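Local coordinates for spydx (PDB 2J43), which binds alpha-glucans such as host lung glycogen through tandem family 41 carbohydrate-binding modules of a streptococcal cell-surface protein that probably acts as a pullulanase, at residues H104-L109 with H199-V204; S86-K91 with N214-D219; L114-H119 with V159-K164. One frame throughout, in Å; residues are numbered along the deposited sequence.

Contact 1: residues H104-L109 with H199-V204; sequences HAYRPL and HTQVFV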
loop_
_atom_site.group_PDB
_atom_site.type_symbol
_atom_site.label_atom_id
_atom_site.label_comp_id
_atom_site.label_asym_id
_atom_site.label_seq_id
_atom_site.Cartn_x
_atom_site.Cartn_y
_atom_site.Cartn_z
ATOM N N HIS A 104 -3.141 -4.470 3.806
ATOM C CA HIS A 104 -2.970 -3.592 2.643
ATOM C C HIS A 104 -1.527 -3.574 2.244
ATOM O O HIS A 104 -0.632 -3.569 3.106
ATOM C CB HIS A 104 -3.451 -2.172 3.022
ATOM C CG HIS A 104 -4.851 -2.135 3.506
ATOM N ND1 HIS A 104 -5.183 -2.207 4.842
ATOM C CD2 HIS A 104 -6.023 -2.014 2.832
ATOM C CE1 HIS A 104 -6.499 -2.105 4.970
ATOM N NE2 HIS A 104 -7.031 -2.000 3.767
ATOM N N ALA A 105 -1.251 -3.480 0.945
ATOM C CA ALA A 105 0.098 -3.522 0.437
ATOM C C ALA A 105 0.753 -2.117 0.339
ATOM O O ALA A 105 1.849 -1.978 -0.188
ATOM C CB ALA A 105 0.110 -4.209 -0.952
ATOM N N TYR A 106 0.018 -1.108 0.804
ATOM C CA TYR A 106 0.505 0.277 0.927
ATOM C C TYR A 106 -0.300 0.902 2.067
ATOM O O TYR A 106 -1.263 0.306 2.547
ATOM C CB TYR A 106 0.280 1.029 -0.398
ATOM C CG TYR A 106 -1.157 0.969 -0.868
ATOM C CD1 TYR A 106 -2.155 1.764 -0.296
ATOM C CD2 TYR A 106 -1.537 0.106 -1.912
ATOM C CE1 TYR A 106 -3.469 1.671 -0.687
ATOM C CE2 TYR A 106 -2.863 0.025 -2.336
ATOM C CZ TYR A 106 -3.822 0.828 -1.741
ATOM O OH TYR A 106 -5.136 0.778 -2.148
ATOM N N ARG A 107 0.120 2.074 2.538
ATOM C CA ARG A 107 -0.614 2.738 3.589
ATOM C C ARG A 107 -1.968 3.273 3.084
ATOM O O ARG A 107 -1.978 4.125 2.194
ATOM C CB ARG A 107 0.193 3.888 4.120
ATOM C CG ARG A 107 -0.494 4.587 5.250
ATOM C CD ARG A 107 0.359 5.639 5.810
ATOM N NE ARG A 107 -0.321 6.307 6.883
ATOM C CZ ARG A 107 0.285 7.143 7.708
ATOM N NH1 ARG A 107 1.588 7.407 7.585
ATOM N NH2 ARG A 107 -0.410 7.709 8.662
ATOM N N PRO A 108 -3.090 2.819 3.626
ATOM C CA PRO A 108 -4.398 3.316 3.179
ATOM C C PRO A 108 -4.532 4.811 3.497
ATOM O O PRO A 108 -4.096 5.267 4.547
ATOM C CB PRO A 108 -5.386 2.508 4.017
ATOM C CG PRO A 108 -4.618 1.305 4.426
ATOM C CD PRO A 108 -3.236 1.730 4.627
ATOM N N LEU A 109 -5.087 5.566 2.577
ATOM C CA LEU A 109 -5.233 6.984 2.804
ATOM C C LEU A 109 -6.698 7.335 3.104
ATOM O O LEU A 109 -7.548 6.457 3.183
ATOM C CB LEU A 109 -4.652 7.736 1.611
ATOM C CG LEU A 109 -3.211 7.307 1.264
ATOM C CD1 LEU A 109 -2.731 8.036 0.012
ATOM C CD2 LEU A 109 -2.189 7.489 2.429
ATOM N N HIS A 199 -9.493 0.336 -2.529
ATOM C CA HIS A 199 -8.203 0.915 -2.869
ATOM C C HIS A 199 -8.212 2.420 -2.889
ATOM O O HIS A 199 -9.037 3.044 -3.547
ATOM C CB HIS A 199 -7.764 0.404 -4.223
ATOM C CG HIS A 199 -7.288 -1.009 -4.192
ATOM N ND1 HIS A 199 -6.071 -1.375 -3.643
ATOM C CD2 HIS A 199 -7.882 -2.153 -4.598
ATOM C CE1 HIS A 199 -5.926 -2.689 -3.747
ATOM N NE2 HIS A 199 -7.012 -3.184 -4.327
ATOM N N THR A 200 -7.281 2.986 -2.147
ATOM C CA THR A 200 -7.090 4.419 -2.108
ATOM C C THR A 200 -5.729 4.837 -2.620
ATOM O O THR A 200 -5.496 6.041 -2.736
ATOM C CB THR A 200 -7.064 4.884 -0.606
ATOM O OG1 THR A 200 -6.056 4.139 0.132
ATOM C CG2 THR A 200 -8.384 4.603 0.134
ATOM N N GLN A 201 -4.883 3.921 -3.060
ATOM C CA GLN A 201 -3.858 4.175 -4.064
ATOM C C GLN A 201 -3.810 3.259 -5.250
ATOM O O GLN A 201 -4.171 2.078 -5.153
ATOM C CB GLN A 201 -2.496 4.052 -3.314
ATOM C CG GLN A 201 -2.387 4.904 -2.031
ATOM C CD GLN A 201 -0.971 5.094 -1.499
ATOM O OE1 GLN A 201 -0.712 4.990 -0.247
ATOM N NE2 GLN A 201 -0.062 5.393 -2.382
ATOM N N VAL A 202 -3.375 3.818 -6.378
ATOM C CA VAL A 202 -3.003 3.099 -7.559
ATOM C C VAL A 202 -1.620 3.482 -8.031
ATOM O O VAL A 202 -1.017 4.490 -7.602
ATOM C CB VAL A 202 -4.055 3.232 -8.683
ATOM C CG1 VAL A 202 -5.424 2.701 -8.227
ATOM C CG2 VAL A 202 -4.156 4.653 -9.172
ATOM N N PHE A 203 -1.081 2.664 -8.928
ATOM C CA PHE A 203 0.306 2.723 -9.287
ATOM C C PHE A 203 0.427 2.521 -10.771
ATOM O O PHE A 203 -0.087 1.539 -11.322
ATOM C CB PHE A 203 1.104 1.645 -8.537
ATOM C CG PHE A 203 0.912 1.728 -7.062
ATOM C CD1 PHE A 203 1.815 2.380 -6.277
ATOM C CD2 PHE A 203 -0.224 1.217 -6.475
ATOM C CE1 PHE A 203 1.559 2.534 -4.892
ATOM C CE2 PHE A 203 -0.459 1.340 -5.118
ATOM C CZ PHE A 203 0.444 2.010 -4.333
ATOM N N VAL A 204 1.040 3.496 -11.436
ATOM C CA VAL A 204 1.379 3.414 -12.865
ATOM C C VAL A 204 2.826 3.751 -13.081
ATOM O O VAL A 204 3.480 4.356 -12.220
ATOM C CB VAL A 204 0.466 4.317 -13.772
ATOM C CG1 VAL A 204 -0.953 3.718 -13.889
ATOM C CG2 VAL A 204 0.438 5.699 -13.277
HETATM O O HOH W 1 -6.614 1.518 0.615
#

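Contact 2: residues S86-K91 with N214-D219; sequences SLLTPK and NPYYID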
loop_
_atom_site.group_PDB
_atom_site.type_symbol
_atom_site.label_atom_id
_atom_site.label_comp_id
_atom_site.label_asym_id
_atom_site.label_seq_id
_atom_site.Cartn_x
_atom_site.Cartn_y
_atom_site.Cartn_z
ATOM N N SER A 86 -1.312 -12.673 2.139
ATOM C CA SER A 86 -0.709 -13.077 0.873
ATOM C C SER A 86 0.404 -12.114 0.521
ATOM O O SER A 86 0.190 -10.891 0.465
ATOM C CB SER A 86 -1.759 -12.991 -0.227
ATOM O OG SER A 86 -2.674 -14.057 -0.087
ATOM N N LEU A 87 1.598 -12.637 0.288
ATOM C CA LEU A 87 2.701 -11.802 -0.188
ATOM C C LEU A 87 2.553 -11.730 -1.691
ATOM O O LEU A 87 2.569 -12.765 -2.342
ATOM C CB LEU A 87 4.056 -12.391 0.212
ATOM C CG LEU A 87 4.266 -12.419 1.732
ATOM C CD1 LEU A 87 5.595 -13.092 2.069
ATOM C CD2 LEU A 87 4.189 -11.016 2.303
ATOM N N LEU A 88 2.380 -10.533 -2.250
ATOM C CA LEU A 88 2.068 -10.395 -3.685
ATOM C C LEU A 88 3.215 -10.850 -4.544
ATOM O O LEU A 88 3.031 -11.330 -5.678
ATOM C CB LEU A 88 1.677 -8.925 -3.999
ATOM C CG LEU A 88 0.413 -8.414 -3.294
ATOM C CD1 LEU A 88 0.149 -6.899 -3.596
ATOM C CD2 LEU A 88 -0.762 -9.222 -3.642
ATOM N N THR A 89 4.403 -10.672 -4.007
ATOM C CA THR A 89 5.641 -11.158 -4.588
ATOM C C THR A 89 6.550 -11.512 -3.449
ATOM O O THR A 89 6.372 -10.988 -2.346
ATOM C CB THR A 89 6.340 -10.079 -5.514
ATOM O OG1 THR A 89 7.449 -10.655 -6.122
ATOM C CG2 THR A 89 7.075 -9.048 -4.747
ATOM N N PRO A 90 7.558 -12.371 -3.662
ATOM C CA PRO A 90 8.532 -12.657 -2.608
ATOM C C PRO A 90 9.317 -11.463 -2.124
ATOM O O PRO A 90 9.927 -11.535 -1.064
ATOM C CB PRO A 90 9.461 -13.728 -3.246
ATOM C CG PRO A 90 8.704 -14.252 -4.330
ATOM C CD PRO A 90 7.807 -13.213 -4.858
ATOM N N LYS A 91 9.328 -10.352 -2.874
ATOM C CA LYS A 91 9.973 -9.126 -2.389
ATOM C C LYS A 91 9.051 -8.218 -1.565
ATOM O O LYS A 91 9.503 -7.168 -1.125
ATOM C CB LYS A 91 10.534 -8.295 -3.539
ATOM C CG LYS A 91 11.697 -8.949 -4.310
ATOM C CD LYS A 91 12.311 -7.979 -5.312
ATOM C CE LYS A 91 13.585 -8.560 -5.948
ATOM N NZ LYS A 91 13.296 -9.801 -6.696
ATOM N N ASN A 214 -1.189 -2.108 -6.548
ATOM C CA ASN A 214 -0.090 -2.339 -5.613
ATOM C C ASN A 214 1.224 -1.864 -6.144
ATOM O O ASN A 214 1.418 -1.801 -7.366
ATOM C CB ASN A 214 -0.007 -3.857 -5.303
ATOM C CG ASN A 214 0.315 -4.690 -6.537
ATOM O OD1 ASN A 214 -0.608 -5.142 -7.261
ATOM N ND2 ASN A 214 1.564 -4.851 -6.822
ATOM N N PRO A 215 2.158 -1.520 -5.259
ATOM C CA PRO A 215 3.429 -0.961 -5.685
ATOM C C PRO A 215 4.445 -1.943 -6.231
ATOM O O PRO A 215 5.533 -1.512 -6.596
ATOM C CB PRO A 215 3.965 -0.318 -4.392
ATOM C CG PRO A 215 3.402 -1.132 -3.342
ATOM C CD PRO A 215 2.027 -1.544 -3.787
ATOM N N TYR A 216 4.069 -3.219 -6.323
ATOM C CA TYR A 216 4.908 -4.252 -6.911
ATOM C C TYR A 216 4.605 -4.428 -8.384
ATOM O O TYR A 216 5.274 -5.222 -9.060
ATOM C CB TYR A 216 4.754 -5.568 -6.127
ATOM C CG TYR A 216 5.092 -5.328 -4.699
ATOM C CD1 TYR A 216 6.394 -5.222 -4.277
ATOM C CD2 TYR A 216 4.086 -5.103 -3.752
ATOM C CE1 TYR A 216 6.721 -4.956 -2.965
ATOM C CE2 TYR A 216 4.414 -4.815 -2.433
ATOM C CZ TYR A 216 5.725 -4.712 -2.049
ATOM O OH TYR A 216 6.092 -4.390 -0.753
ATOM N N TYR A 217 3.603 -3.712 -8.894
ATOM C CA TYR A 217 3.180 -3.806 -10.311
ATOM C C TYR A 217 2.829 -5.265 -10.670
ATOM O O TYR A 217 3.196 -5.754 -11.724
ATOM C CB TYR A 217 4.210 -3.182 -11.286
ATOM C CG TYR A 217 4.637 -1.794 -10.831
ATOM C CD1 TYR A 217 3.799 -0.719 -11.010
ATOM C CD2 TYR A 217 5.876 -1.574 -10.230
ATOM C CE1 TYR A 217 4.182 0.558 -10.586
ATOM C CE2 TYR A 217 6.273 -0.322 -9.832
ATOM C CZ TYR A 217 5.379 0.737 -9.977
ATOM O OH TYR A 217 5.747 1.979 -9.530
ATOM N N ILE A 218 2.080 -5.911 -9.786
ATOM C CA ILE A 218 1.524 -7.258 -10.041
ATOM C C ILE A 218 0.068 -7.172 -10.437
ATOM O O ILE A 218 -0.754 -6.645 -9.714
ATOM C CB ILE A 218 1.681 -8.161 -8.791
ATOM C CG1 ILE A 218 3.136 -8.157 -8.316
ATOM C CG2 ILE A 218 1.217 -9.626 -9.124
ATOM C CD1 ILE A 218 4.187 -8.795 -9.318
ATOM N N ASP A 219 -0.270 -7.741 -11.605
ATOM C CA ASP A 219 -1.573 -7.483 -12.199
ATOM C C ASP A 219 -2.732 -8.097 -11.415
ATOM O O ASP A 219 -2.693 -9.261 -11.031
ATOM C CB ASP A 219 -1.585 -7.931 -13.673
ATOM C CG ASP A 219 -2.890 -7.585 -14.370
ATOM O OD1 ASP A 219 -3.923 -7.455 -13.668
ATOM O OD2 ASP A 219 -2.988 -7.424 -15.612
#

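Contact 3: residues L114-H119 with V159-K164; sequences LRINYH and VDVPLK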
loop_
_atom_site.group_PDB
_atom_site.type_symbol
_atom_site.label_atom_id
_atom_site.label_comp_id
_atom_site.label_asym_id
_atom_site.label_seq_id
_atom_site.Cartn_x
_atom_site.Cartn_y
_atom_site.Cartn_z
ATOM N N LEU A 114 -8.382 9.310 -4.287
ATOM C CA LEU A 114 -7.553 8.268 -4.864
ATOM C C LEU A 114 -6.175 8.917 -5.042
ATOM O O LEU A 114 -6.065 9.974 -5.649
ATOM C CB LEU A 114 -8.085 7.794 -6.220
ATOM C CG LEU A 114 -7.319 6.615 -6.832
ATOM C CD1 LEU A 114 -7.444 5.353 -5.985
ATOM C CD2 LEU A 114 -7.652 6.276 -8.315
ATOM N N ARG A 115 -5.113 8.325 -4.487
ATOM C CA ARG A 115 -3.747 8.710 -4.874
ATOM C C ARG A 115 -3.296 7.966 -6.127
ATOM O O ARG A 115 -3.335 6.726 -6.182
ATOM C CB ARG A 115 -2.740 8.400 -3.761
ATOM C CG ARG A 115 -1.324 8.806 -4.108
ATOM C CD ARG A 115 -0.355 8.882 -2.942
ATOM N NE ARG A 115 -0.739 9.868 -1.956
ATOM C CZ ARG A 115 -0.051 10.106 -0.831
ATOM N NH1 ARG A 115 1.029 9.394 -0.535
ATOM N NH2 ARG A 115 -0.457 11.069 -0.002
ATOM N N ILE A 116 -2.836 8.732 -7.122
ATOM C CA ILE A 116 -2.219 8.191 -8.310
ATOM C C ILE A 116 -0.727 8.366 -8.174
ATOM O O ILE A 116 -0.224 9.475 -8.143
ATOM C CB ILE A 116 -2.745 8.915 -9.553
ATOM C CG1 ILE A 116 -4.253 8.668 -9.683
ATOM C CG2 ILE A 116 -1.918 8.477 -10.783
ATOM C CD1 ILE A 116 -4.964 9.490 -10.790
ATOM N N ASN A 117 -0.009 7.258 -8.082
ATOM C CA ASN A 117 1.434 7.235 -8.007
ATOM C C ASN A 117 1.998 6.932 -9.392
ATOM O O ASN A 117 1.491 6.019 -10.086
ATOM C CB ASN A 117 1.897 6.105 -7.061
ATOM C CG ASN A 117 1.467 6.294 -5.652
ATOM O OD1 ASN A 117 2.130 7.032 -4.902
ATOM N ND2 ASN A 117 0.317 5.679 -5.251
ATOM N N TYR A 118 3.012 7.682 -9.821
ATOM C CA TYR A 118 3.590 7.468 -11.137
ATOM C C TYR A 118 5.085 7.402 -10.981
ATOM O O TYR A 118 5.640 8.341 -10.475
ATOM C CB TYR A 118 3.279 8.639 -12.117
ATOM C CG TYR A 118 3.975 8.422 -13.443
ATOM C CD1 TYR A 118 3.514 7.436 -14.319
ATOM C CD2 TYR A 118 5.097 9.175 -13.826
ATOM C CE1 TYR A 118 4.164 7.176 -15.520
ATOM C CE2 TYR A 118 5.738 8.942 -15.048
ATOM C CZ TYR A 118 5.272 7.934 -15.880
ATOM O OH TYR A 118 5.904 7.694 -17.089
ATOM N N HIS A 119 5.700 6.311 -11.436
ATOM C CA HIS A 119 7.134 6.082 -11.373
ATOM C C HIS A 119 7.691 5.979 -12.802
ATOM O O HIS A 119 7.039 5.388 -13.677
ATOM C CB HIS A 119 7.433 4.797 -10.573
ATOM C CG HIS A 119 8.883 4.641 -10.192
ATOM N ND1 HIS A 119 9.812 4.052 -11.012
ATOM C CD2 HIS A 119 9.537 4.962 -9.049
ATOM C CE1 HIS A 119 10.997 4.079 -10.423
ATOM N NE2 HIS A 119 10.855 4.603 -9.224
ATOM N N VAL A 159 -0.143 12.342 -7.003
ATOM C CA VAL A 159 -1.138 13.349 -6.717
ATOM C C VAL A 159 -2.341 12.705 -6.027
ATOM O O VAL A 159 -2.703 11.561 -6.340
ATOM C CB VAL A 159 -1.561 14.088 -7.989
ATOM C CG1 VAL A 159 -2.162 13.161 -8.989
ATOM C CG2 VAL A 159 -2.467 15.319 -7.580
ATOM N N ASP A 160 -2.940 13.440 -5.100
ATOM C CA ASP A 160 -4.144 13.018 -4.400
ATOM C C ASP A 160 -5.344 13.671 -5.083
ATOM O O ASP A 160 -5.451 14.917 -5.168
ATOM C CB ASP A 160 -4.096 13.409 -2.916
ATOM C CG ASP A 160 -3.127 12.582 -2.136
ATOM O OD1 ASP A 160 -3.064 11.371 -2.416
ATOM O OD2 ASP A 160 -2.381 13.052 -1.256
ATOM N N VAL A 161 -6.234 12.840 -5.567
ATOM C CA VAL A 161 -7.376 13.271 -6.363
ATOM C C VAL A 161 -8.712 13.100 -5.614
ATOM O O VAL A 161 -9.154 11.971 -5.388
ATOM C CB VAL A 161 -7.461 12.486 -7.660
ATOM C CG1 VAL A 161 -8.590 13.018 -8.565
ATOM C CG2 VAL A 161 -6.109 12.493 -8.395
ATOM N N PRO A 162 -9.411 14.192 -5.329
ATOM C CA PRO A 162 -10.753 14.049 -4.729
ATOM C C PRO A 162 -11.741 13.415 -5.687
ATOM O O PRO A 162 -11.764 13.804 -6.844
ATOM C CB PRO A 162 -11.181 15.492 -4.416
ATOM C CG PRO A 162 -10.019 16.373 -4.688
ATOM C CD PRO A 162 -9.052 15.601 -5.568
ATOM N N LEU A 163 -12.541 12.475 -5.202
ATOM C CA LEU A 163 -13.528 11.744 -5.980
ATOM C C LEU A 163 -14.943 12.338 -5.721
ATOM O O LEU A 163 -15.182 12.979 -4.703
ATOM C CB LEU A 163 -13.525 10.253 -5.584
ATOM C CG LEU A 163 -12.209 9.459 -5.601
ATOM C CD1 LEU A 163 -12.397 8.054 -5.070
ATOM C CD2 LEU A 163 -11.751 9.375 -7.018
ATOM N N LYS A 164 -15.840 12.143 -6.677
ATOM C CA LYS A 164 -17.221 12.559 -6.474
ATOM C C LYS A 164 -17.882 11.609 -5.466
ATOM O O LYS A 164 -17.449 10.459 -5.294
ATOM C CB LYS A 164 -17.990 12.601 -7.802
ATOM C CG LYS A 164 -18.190 14.009 -8.337
ATOM C CD LYS A 164 -19.036 14.027 -9.623
ATOM C CE LYS A 164 -18.345 14.784 -10.772
ATOM N NZ LYS A 164 -17.690 13.867 -11.748
#

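Contact 1: residues H104-L109 with H199-V204
A single phenol oxygen gathers most of the polar contacts here: Y106 OH lies 2.8 Å from H199 ND1 in a hydrogen bond whose direction is open, and it also accepts a weak but straight bond from Q201 N (3.3 Å, 171° at the hydrogen). A water joins the same oxygen to T200 OG1. With CG placed between the backbone N and the carbonyl carbon (chi1 54°), the Y106 ring is carried across to the other segment. There Q201 CB sits over one ring face, 3.7 Å from the centroid, in a CH-pi contact, while F203 approaches obliquely, its CE2 3.6 Å from Y106 CD2. Tyrosine suits the place because its flat ring, itself buried, packs in an aromatic cluster with H199 and F203 while its hydroxyl meets polar partners. The contact lies where the linker between the two beta-sandwich modules meets the edge strand 201-205 of the second. Further along that linker, L109 N donates to T200 OG1 at 3.0 Å, almost linearly (173°), the short threonine side chain setting its hydroxyl beside that backbone. L109 CD1 rests against the Q201 side chain, while R107 reaches away to a salt bridge with D50 of the first module.

Contact 2: residues S86-K91 with N214-D219
L88 and N214 meet because of their first torsions: L88 CG lies beside its backbone N and anti to the carbonyl carbon (chi1 -63°), while N214 CG is tucked between N and the carbonyl carbon (chi1 63°). The two side chains then come from opposite directions, and L88 CD1 stops 3.5 Å from N214 CB. This is a surface contact between the two beta-sandwich modules. The loop after strand 83-86, in the first module, faces the C-terminal tail that follows the last strand of the second, where a type I beta turn runs from N214 to Y217, closed by Y217 N donating to N214 O at 3.3 Å.

No hydrogen bond crosses between the segments, so shape and apolar surface do the work. Leucine suits its position because a branched, uncharged end can touch several neighbours at once: the same CD1 methyl lies 4.3 Å from Y216 CD2, and L88 also packs on A105 of the linker. Asparagine is at home as the first residue of a beta turn, and here the buried N214 offers its aliphatic CB to the leucine.

Y216, third in the turn, directs its ring back toward the loop. T89 CG2 approaches that ring obliquely, 3.9 Å from Y216 CD1, and K91 lends only its backbone, its O lying 4.0 Å from Y216 CE1 while the lysine side chain leads away. A tyrosine fits this place: its ring offers apolar carbon to the threonine methyl and its hydroxyl makes a weak hydrogen bond with the backbone N of N93, just past the loop segment. Past the turn, isoleucine at 218 adds a branched aliphatic flank, where I218 CG1 comes to 4.1 Å from L88 O.

Contact 3: residues L114-H119 with V159-K164
From CB outward, the R115 side chain follows the carboxylate of D160 across the strand pair. R115 CB lies 3.3 Å from D160 OD1, and CG and CD continue past the same oxygen. CG starts anti to the backbone N (chi1 -179°), and a bend at chi3 (-62°) then brings the guanidinium side-on to its partner. NE donates to D160 OD1 at 2.8 Å, in line with the N-H and close to the guanidinium plane. At the tip, R115 NH2 reaches D160 OD2 at 3.0 Å, using that oxygen's syn lone pair. One nitrogen for each oxygen makes a bidentate salt bridge, with the guanidinium and carboxylate planes 31° apart; the two bonds restrict rotation of both groups. Y158 adds a cation-pi contact to the arginine, and K110 a long, weak ion pair to the aspartate.

The pair belongs to an antiparallel part of the mixed sheet of the second beta-sandwich module, where strand 113-119 lies between 156-162 and 201-205. R115 and D160 form a non-hydrogen-bonded pair, whose side chains stand next to each other on one face; here the flexible arginine chain can bend to bring its guanidinium against the short aspartate. Flanking them are the hydrogen-bonded pairs L114 with V161 and I116 with V159, each joined by two backbone bonds, such as I116 N to V159 O at 2.9 Å.

The side chains of these flanking pairs point to the opposite sheet face, toward the sandwich interior, where I116 and L114 also meet strand 170-176. Beta-branched valine and isoleucine are well suited to extended backbone, and here they supply apolar bulk: I116 CD1 touches V161 CG2 at 4.0 Å. Past the strand's end, L163 folds back, its CD2 4.1 Å from L114 CB.

How the contacts relate
From the N terminus, the chain completes most of the first module before reaching 86-91, which waits for the C-terminal tail: contact 2 closes the longest loop, back to 214-219. Segment 104-109, leaving the first module's last strand to form the linker, comes next, and contact 1 closes a shorter loop at 199-204, nested within the first. Inside that, strand 113-119 pairs with 156-162 in contact 3, the innermost loop. Contact 1 brings the linker to the second module, contact 2 a loop of the first module to the C-terminal tail; they touch where F203 packs on N214 and P215. Contact 3 lies within the second module's sheet; strand 113-119 also neighbours 201-205, linking it to contact 1.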